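Local coordinates for uncharacterized protein (Magnetospirillum magneticum AMB-1, PDB 5MU5), which is a Maf glycosyltransferase involved in flagella formation, which probably transfers sugar to flagellin, at residues Gly240-Glu245 with Gln591-Gly596; Met246-Ala251 with Pro370-Tyr375. All blocks are in the same frame, centred on the assembly; numbering follows the deposited sequence.

Interaction 1: residues Gly240-Glu245 with Gln591-Gly596; sequences GFLHDE and QFFVRG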
ATOM      1  N   GLY A 240       8.871   2.283  -0.784  1.00 41.88           N
ATOM      2  CA  GLY A 240      10.167   1.785  -0.419  1.00 41.72           C
ATOM      3  C   GLY A 240      11.233   2.854  -0.439  1.00 42.14           C
ATOM      4  O   GLY A 240      11.250   3.736  -1.305  1.00 49.67           O
ATOM      5  N   PHE A 241      12.142   2.734   0.505  1.00 39.98           N
ATOM      6  CA  PHE A 241      13.254   3.638   0.667  1.00 42.19           C
ATOM      7  C   PHE A 241      14.458   3.223  -0.169  1.00 39.45           C
ATOM      8  O   PHE A 241      14.677   2.051  -0.429  1.00 42.68           O
ATOM      9  CB  PHE A 241      13.629   3.707   2.148  1.00 44.56           C
ATOM     10  CG  PHE A 241      12.511   4.185   3.018  1.00 50.54           C
ATOM     11  CD1 PHE A 241      11.846   5.378   2.717  1.00 57.83           C
ATOM     12  CD2 PHE A 241      12.134   3.480   4.154  1.00 55.86           C
ATOM     13  CE1 PHE A 241      10.813   5.839   3.520  1.00 59.52           C
ATOM     14  CE2 PHE A 241      11.093   3.941   4.967  1.00 57.17           C
ATOM     15  CZ  PHE A 241      10.432   5.114   4.644  1.00 57.47           C
ATOM     16  N   LEU A 242      15.261   4.201  -0.548  1.00 37.81           N
ATOM     17  CA  LEU A 242      16.394   3.972  -1.414  1.00 37.98           C
ATOM     18  C   LEU A 242      17.210   2.749  -1.014  1.00 39.39           C
ATOM     19  O   LEU A 242      17.502   1.905  -1.843  1.00 38.02           O
ATOM     20  CB  LEU A 242      17.301   5.210  -1.434  1.00 37.07           C
ATOM     21  CG  LEU A 242      18.538   5.105  -2.318  1.00 38.31           C
ATOM     22  CD1 LEU A 242      18.139   4.874  -3.765  1.00 39.42           C
ATOM     23  CD2 LEU A 242      19.420   6.330  -2.197  1.00 39.76           C
ATOM     24  N   HIS A 243      17.592   2.659   0.254  1.00 41.39           N
ATOM     25  CA  HIS A 243      18.516   1.604   0.673  1.00 43.24           C
ATOM     26  C   HIS A 243      17.900   0.233   0.645  1.00 42.11           C
ATOM     27  O   HIS A 243      18.597  -0.724   0.334  1.00 44.05           O
ATOM     28  CB  HIS A 243      19.125   1.899   2.042  1.00 43.02           C
ATOM     29  CG  HIS A 243      19.971   3.123   2.047  1.00 44.33           C
ATOM     30  ND1 HIS A 243      20.112   3.928   3.156  1.00 45.12           N
ATOM     31  CD2 HIS A 243      20.667   3.721   1.053  1.00 44.40           C
ATOM     32  CE1 HIS A 243      20.901   4.942   2.858  1.00 44.71           C
ATOM     33  NE2 HIS A 243      21.242   4.846   1.584  1.00 44.55           N
ATOM     34  N   ASP A 244      16.610   0.133   0.958  1.00 43.38           N
ATOM     35  CA  ASP A 244      15.907  -1.148   0.840  1.00 43.21           C
ATOM     36  C   ASP A 244      15.765  -1.533  -0.633  1.00 41.55           C
ATOM     37  O   ASP A 244      15.858  -2.690  -0.972  1.00 40.31           O
ATOM     38  CB  ASP A 244      14.529  -1.098   1.519  1.00 46.13           C
ATOM     39  CG  ASP A 244      14.629  -0.798   3.009  1.00 52.12           C
ATOM     40  OD1 ASP A 244      15.499  -1.410   3.680  1.00 53.10           O
ATOM     41  OD2 ASP A 244      13.853   0.068   3.512  1.00 63.59           O
ATOM     42  N   GLU A 245      15.543  -0.565  -1.511  1.00 41.66           N
ATOM     43  CA  GLU A 245      15.432  -0.876  -2.923  1.00 44.01           C
ATOM     44  C   GLU A 245      16.778  -1.327  -3.449  1.00 42.43           C
ATOM     45  O   GLU A 245      16.830  -2.174  -4.317  1.00 41.25           O
ATOM     46  CB  GLU A 245      14.901   0.302  -3.728  1.00 45.85           C
ATOM     47  CG  GLU A 245      13.470   0.690  -3.358  1.00 51.26           C
ATOM     48  CD  GLU A 245      12.423  -0.357  -3.724  1.00 53.95           C
ATOM     49  OE1 GLU A 245      12.543  -0.987  -4.797  1.00 57.66           O
ATOM     50  OE2 GLU A 245      11.451  -0.526  -2.945  1.00 60.96           O
ATOM     51  N   GLN A 591      11.968   5.321 -10.655  1.00 41.83           N
ATOM     52  CA  GLN A 591      10.944   5.784  -9.738  1.00 42.30           C
ATOM     53  C   GLN A 591      10.861   4.950  -8.471  1.00 40.16           C
ATOM     54  O   GLN A 591      10.653   5.481  -7.389  1.00 38.73           O
ATOM     55  CB  GLN A 591       9.597   5.795 -10.432  1.00 41.36           C
ATOM     56  CG  GLN A 591       9.448   6.961 -11.361  1.00 43.21           C
ATOM     57  CD  GLN A 591       8.202   6.850 -12.198  1.00 46.96           C
ATOM     58  OE1 GLN A 591       7.817   5.754 -12.611  1.00 44.92           O
ATOM     59  NE2 GLN A 591       7.562   7.992 -12.465  1.00 48.36           N
ATOM     60  N   PHE A 592      10.968   3.638  -8.612  1.00 40.06           N
ATOM     61  CA  PHE A 592      10.983   2.784  -7.442  1.00 40.20           C
ATOM     62  C   PHE A 592      12.167   3.092  -6.566  1.00 36.91           C
ATOM     63  O   PHE A 592      12.057   3.055  -5.352  1.00 39.14           O
ATOM     64  CB  PHE A 592      11.049   1.310  -7.807  1.00 40.98           C
ATOM     65  CG  PHE A 592       9.724   0.697  -8.072  1.00 41.56           C
ATOM     66  CD1 PHE A 592       8.794   0.604  -7.062  1.00 44.03           C
ATOM     67  CD2 PHE A 592       9.420   0.183  -9.323  1.00 43.80           C
ATOM     68  CE1 PHE A 592       7.567   0.025  -7.291  1.00 45.22           C
ATOM     69  CE2 PHE A 592       8.202  -0.400  -9.568  1.00 43.74           C
ATOM     70  CZ  PHE A 592       7.274  -0.481  -8.550  1.00 47.23           C
ATOM     71  N   PHE A 593      13.305   3.369  -7.170  1.00 36.18           N
ATOM     72  CA  PHE A 593      14.510   3.650  -6.380  1.00 37.99           C
ATOM     73  C   PHE A 593      14.421   4.861  -5.475  1.00 38.96           C
ATOM     74  O   PHE A 593      14.847   4.794  -4.336  1.00 42.44           O
ATOM     75  CB  PHE A 593      15.742   3.765  -7.270  1.00 38.11           C
ATOM     76  CG  PHE A 593      16.572   2.536  -7.280  1.00 41.41           C
ATOM     77  CD1 PHE A 593      16.143   1.404  -7.927  1.00 42.24           C
ATOM     78  CD2 PHE A 593      17.797   2.510  -6.622  1.00 45.22           C
ATOM     79  CE1 PHE A 593      16.913   0.259  -7.920  1.00 43.77           C
ATOM     80  CE2 PHE A 593      18.561   1.361  -6.600  1.00 45.23           C
ATOM     81  CZ  PHE A 593      18.122   0.238  -7.258  1.00 42.86           C
ATOM     82  N   VAL A 594      13.837   5.946  -5.965  1.00 39.75           N
ATOM     83  CA  VAL A 594      13.907   7.221  -5.266  1.00 39.59           C
ATOM     84  C   VAL A 594      12.616   7.797  -4.696  1.00 42.73           C
ATOM     85  O   VAL A 594      12.682   8.622  -3.781  1.00 48.31           O
ATOM     86  CB  VAL A 594      14.539   8.290  -6.179  1.00 40.83           C
ATOM     87  CG1 VAL A 594      15.919   7.836  -6.626  1.00 41.52           C
ATOM     88  CG2 VAL A 594      13.657   8.616  -7.385  1.00 38.61           C
ATOM     89  N   ARG A 595      11.453   7.363  -5.172  1.00 40.15           N
ATOM     90  CA  ARG A 595      10.195   8.019  -4.766  1.00 40.01           C
ATOM     91  C   ARG A 595       9.886   7.993  -3.269  1.00 39.53           C
ATOM     92  O   ARG A 595       9.325   8.943  -2.742  1.00 38.59           O
ATOM     93  CB  ARG A 595       8.999   7.447  -5.528  1.00 39.83           C
ATOM     94  CG  ARG A 595       8.692   6.003  -5.185  1.00 40.98           C
ATOM     95  CD  ARG A 595       7.693   5.377  -6.125  1.00 41.50           C
ATOM     96  NE  ARG A 595       7.233   4.111  -5.568  1.00 45.80           N
ATOM     97  CZ  ARG A 595       6.206   3.408  -6.034  1.00 48.67           C
ATOM     98  NH1 ARG A 595       5.527   3.833  -7.089  1.00 46.93           N
ATOM     99  NH2 ARG A 595       5.866   2.271  -5.444  1.00 50.52           N
ATOM    100  N   GLY A 596      10.213   6.902  -2.594  1.00 39.01           N
ATOM    101  CA  GLY A 596       9.911   6.778  -1.175  1.00 39.71           C
ATOM    102  C   GLY A 596      10.725   7.776  -0.386  1.00 40.58           C
ATOM    103  O   GLY A 596      10.207   8.471   0.492  1.00 41.29           O
TER
HETATM  104  O   HOH W   1      13.056   5.724  -2.366  1.00 39.33           O
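Leu242 and Phe593 carry the apolar side of this contact, in which the first turn of helix 242-257 lies against helix 589-609. The CD1 methyl of Leu242 sits 3.7 Å from CD2 of the Phe593 ring, which it meets obliquely. Because CG of Leu242 stands anti to the backbone N (chi1 -180°), that methyl also comes close to the Phe593 carbonyl. Further along the same ring, CZ of Phe593 approaches the backbone oxygen of Glu245.

Glu245 meets Phe592, the residue before Phe593: its CG methylene lies 3.4 Å from Phe592 O. The chain then bends at chi2 (-67°), and the carboxylate passes the CB of Phe592, its plane only 18° from that of the ring. OE1 probably accepts a hydrogen bond from Ser373 N at the start of helix 373-378, which would help to place the carboxylate.

Close backbone approach completes the first shell. Gly596 has no CB, and the side on which one would stand is taken by Gly240 O, 3.3 Å from Gly596 CA in a CA-H...O contact; a second such contact runs from Leu242 CA to Phe593 O. No direct hydrogen bond spans the two segments. Instead a water donates to Gly240 O at 2.9 Å and to Phe593 O at 2.8 Å, bridging two carbonyls. Phe241 occupies the N-cap position, its ring edge turned to Gly596 O, while the amide of Leu242 reaches Thr597 OG1, a side chain one residue past the glycine.

Outside this layer, Met636 and Gln639 of helix 618-646 touch Leu242, and Tyr643 of the same helix touches the Phe593 ring, as does Ile550 of helix 546-564. The start of helix 242-257 thus packs against helices 589-609 and 618-646 of the Maf helical bundle, with helix 373-378 lying against Phe592.

Interaction 2: residues Met246-Ala251 with Pro370-Tyr375; sequences MEMTRA and PALSSY
Thr249 and Ser373 make the polar part of this contact, joining the second turn of helix 242-257 to the start of helix 373-378. Their oxygens, Thr249 OG1 and Ser373 OG, stand 2.6 Å apart, as in a hydrogen bond between hydroxyls. Ser373 reaches across because its OG lies between the backbone N and the carbonyl carbon (chi1 59°). Thr249 OG1 stays beside its own backbone N and also makes a weak hydrogen bond to Glu245 O, one turn back, so the hydroxyl pair is tied to the helix backbone.

The apolar contacts are looser. Met248 bends at both chi2 and chi3 and crosses Leu372 obliquely, with its SD 4.2 Å from Leu372 CD1 and its CG equally far from the other methyl, CD2.

Backbone proximity brings a third kind of contact. Ser374 lies against the Met248 backbone, its CB 3.8 Å from Met248 O, and its OG lies beside Met248 CB. Small serines at 373 and 374 accompany this close approach, the CA atoms of Thr249 and Ser374 being 4.6 Å apart.

Charge is kept to another side of helix 242-257, where Arg250 grips Glu247 in a side-on intrahelical salt bridge, NE to OE1 and NH2 to OE2, that packs against Asp653 and Leu656 of helix 653-661.

Leu372 holds the N-cap position of helix 373-378, a short helix that follows strand 363-367 of the large, mainly parallel sheet. The contact thus joins a helix start at the end of a strand-to-helix connection, a recurrent element of alpha/beta folds, to helix 242-257, both segments belonging to the MptE-like part of the protein.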
ATOM      1  N   MET A 246      17.864  -0.760  -2.927  1.00 42.86           N
ATOM      2  CA  MET A 246      19.198  -1.218  -3.293  1.00 43.34           C
ATOM      3  C   MET A 246      19.358  -2.682  -2.911  1.00 44.49           C
ATOM      4  O   MET A 246      19.819  -3.487  -3.721  1.00 45.46           O
ATOM      5  CB  MET A 246      20.293  -0.395  -2.622  1.00 45.03           C
ATOM      6  CG  MET A 246      20.475   0.994  -3.195  1.00 46.93           C
ATOM      7  SD  MET A 246      21.733   1.894  -2.277  1.00 47.93           S
ATOM      8  CE  MET A 246      22.002   3.250  -3.402  1.00 49.09           C
ATOM      9  N   GLU A 247      18.961  -3.036  -1.696  1.00 43.08           N
ATOM     10  CA  GLU A 247      19.074  -4.426  -1.270  1.00 44.63           C
ATOM     11  C   GLU A 247      18.223  -5.403  -2.087  1.00 43.13           C
ATOM     12  O   GLU A 247      18.659  -6.511  -2.347  1.00 40.25           O
ATOM     13  CB  GLU A 247      18.718  -4.578   0.200  1.00 45.08           C
ATOM     14  CG  GLU A 247      18.709  -6.020   0.714  1.00 47.44           C
ATOM     15  CD  GLU A 247      19.933  -6.833   0.302  1.00 50.30           C
ATOM     16  OE1 GLU A 247      21.001  -6.221   0.064  1.00 54.28           O
ATOM     17  OE2 GLU A 247      19.834  -8.087   0.205  1.00 48.58           O
ATOM     18  N   MET A 248      17.009  -5.002  -2.457  1.00 43.98           N
ATOM     19  CA  MET A 248      16.101  -5.881  -3.186  1.00 42.89           C
ATOM     20  C   MET A 248      16.695  -6.187  -4.535  1.00 41.75           C
ATOM     21  O   MET A 248      16.697  -7.331  -4.967  1.00 43.53           O
ATOM     22  CB  MET A 248      14.747  -5.221  -3.440  1.00 43.83           C
ATOM     23  CG  MET A 248      13.883  -4.899  -2.235  1.00 46.34           C
ATOM     24  SD  MET A 248      13.466  -6.296  -1.197  1.00 48.69           S
ATOM     25  CE  MET A 248      14.767  -6.263   0.033  1.00 48.31           C
ATOM     26  N   THR A 249      17.157  -5.131  -5.197  1.00 40.14           N
ATOM     27  CA  THR A 249      17.720  -5.222  -6.524  1.00 41.06           C
ATOM     28  C   THR A 249      19.059  -5.964  -6.488  1.00 40.74           C
ATOM     29  O   THR A 249      19.353  -6.715  -7.415  1.00 41.76           O
ATOM     30  CB  THR A 249      17.842  -3.817  -7.168  1.00 41.97           C
ATOM     31  OG1 THR A 249      16.540  -3.296  -7.417  1.00 43.06           O
ATOM     32  CG2 THR A 249      18.574  -3.856  -8.475  1.00 45.30           C
ATOM     33  N   ARG A 250      19.859  -5.775  -5.437  1.00 37.19           N
ATOM     34  CA  ARG A 250      21.115  -6.526  -5.303  1.00 38.64           C
ATOM     35  C   ARG A 250      20.834  -8.034  -5.131  1.00 38.98           C
ATOM     36  O   ARG A 250      21.445  -8.873  -5.787  1.00 37.22           O
ATOM     37  CB  ARG A 250      21.933  -6.036  -4.123  1.00 39.28           C
ATOM     38  CG  ARG A 250      23.264  -6.749  -3.948  1.00 41.81           C
ATOM     39  CD  ARG A 250      23.762  -6.631  -2.522  1.00 42.94           C
ATOM     40  NE  ARG A 250      22.972  -7.486  -1.643  1.00 44.96           N
ATOM     41  CZ  ARG A 250      23.209  -8.780  -1.435  1.00 45.62           C
ATOM     42  NH1 ARG A 250      24.235  -9.387  -2.019  1.00 46.34           N
ATOM     43  NH2 ARG A 250      22.407  -9.465  -0.639  1.00 47.73           N
ATOM     44  N   ALA A 251      19.902  -8.365  -4.250  1.00 38.29           N
ATOM     45  CA  ALA A 251      19.516  -9.761  -4.039  1.00 39.32           C
ATOM     46  C   ALA A 251      19.088 -10.378  -5.364  1.00 38.70           C
ATOM     47  O   ALA A 251      19.586 -11.418  -5.759  1.00 37.91           O
ATOM     48  CB  ALA A 251      18.379  -9.866  -3.014  1.00 38.45           C
ATOM     49  N   PRO A 370       6.042  -8.463  -6.627  1.00 43.24           N
ATOM     50  CA  PRO A 370       5.700  -7.194  -7.256  1.00 45.20           C
ATOM     51  C   PRO A 370       5.950  -5.951  -6.397  1.00 44.56           C
ATOM     52  O   PRO A 370       6.324  -6.059  -5.231  1.00 46.37           O
ATOM     53  CB  PRO A 370       4.203  -7.355  -7.581  1.00 45.46           C
ATOM     54  CG  PRO A 370       3.697  -8.382  -6.633  1.00 45.13           C
ATOM     55  CD  PRO A 370       4.853  -9.275  -6.299  1.00 44.68           C
ATOM     56  N   ALA A 371       5.794  -4.776  -7.006  1.00 43.21           N
ATOM     57  CA  ALA A 371       5.845  -3.504  -6.276  1.00 43.66           C
ATOM     58  C   ALA A 371       7.213  -3.191  -5.658  1.00 43.13           C
ATOM     59  O   ALA A 371       7.304  -2.669  -4.546  1.00 43.48           O
ATOM     60  CB  ALA A 371       4.745  -3.469  -5.199  1.00 40.48           C
ATOM     61  N   LEU A 372       8.272  -3.499  -6.392  1.00 43.28           N
ATOM     62  CA  LEU A 372       9.636  -3.256  -5.934  1.00 43.15           C
ATOM     63  C   LEU A 372      10.465  -2.915  -7.149  1.00 43.24           C
ATOM     64  O   LEU A 372      10.076  -3.235  -8.258  1.00 44.14           O
ATOM     65  CB  LEU A 372      10.225  -4.504  -5.254  1.00 42.12           C
ATOM     66  CG  LEU A 372       9.567  -5.000  -3.961  1.00 44.13           C
ATOM     67  CD1 LEU A 372      10.055  -6.399  -3.580  1.00 44.60           C
ATOM     68  CD2 LEU A 372       9.820  -4.045  -2.811  1.00 43.22           C
ATOM     69  N   SER A 373      11.609  -2.274  -6.929  1.00 42.61           N
ATOM     70  CA  SER A 373      12.557  -1.985  -7.996  1.00 44.13           C
ATOM     71  C   SER A 373      13.012  -3.274  -8.702  1.00 44.08           C
ATOM     72  O   SER A 373      13.207  -3.290  -9.896  1.00 46.11           O
ATOM     73  CB  SER A 373      13.793  -1.277  -7.426  1.00 46.69           C
ATOM     74  OG  SER A 373      14.435  -2.082  -6.435  1.00 45.13           O
ATOM     75  N   SER A 374      13.167  -4.348  -7.942  1.00 43.95           N
ATOM     76  CA  SER A 374      13.583  -5.633  -8.475  1.00 43.58           C
ATOM     77  C   SER A 374      12.534  -6.237  -9.407  1.00 45.38           C
ATOM     78  O   SER A 374      12.875  -6.997 -10.306  1.00 47.11           O
ATOM     79  CB  SER A 374      13.854  -6.589  -7.319  1.00 41.66           C
ATOM     80  OG  SER A 374      12.784  -6.543  -6.388  1.00 40.73           O
ATOM     81  N   TYR A 375      11.262  -5.925  -9.175  1.00 45.12           N
ATOM     82  CA  TYR A 375      10.203  -6.415 -10.047  1.00 45.58           C
ATOM     83  C   TYR A 375      10.311  -5.734 -11.403  1.00 46.27           C
ATOM     84  O   TYR A 375      10.359  -6.380 -12.446  1.00 47.12           O
ATOM     85  CB  TYR A 375       8.815  -6.149  -9.453  1.00 46.61           C
ATOM     86  CG  TYR A 375       7.728  -6.723 -10.314  1.00 50.17           C
ATOM     87  CD1 TYR A 375       7.415  -8.085 -10.247  1.00 52.01           C
ATOM     88  CD2 TYR A 375       7.026  -5.924 -11.222  1.00 53.36           C
ATOM     89  CE1 TYR A 375       6.430  -8.632 -11.041  1.00 54.30           C
ATOM     90  CE2 TYR A 375       6.044  -6.465 -12.034  1.00 55.85           C
ATOM     91  CZ  TYR A 375       5.755  -7.824 -11.942  1.00 60.24           C
ATOM     92  OH  TYR A 375       4.785  -8.388 -12.739  1.00 69.12           O
TER

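Both contacts are largely buried and use successive turns of helix 242-257, their centres about 9 Å apart. Interaction 1 ties its first turn to helix 589-609 of the helical bundle through an aromatic residue, carbonyls and a bridging water; interaction 2 ties the next turn to the region of the large sheet through small hydroxyls and a methionine. They meet directly: besides the Glu245 carboxylate, the Phe593 ring bridges the two, packing on both Ser373 and Thr249. The shared helix 242-257 thus touches both regions. Along the chain, interaction 2 is nested inside the loop closed by interaction 1.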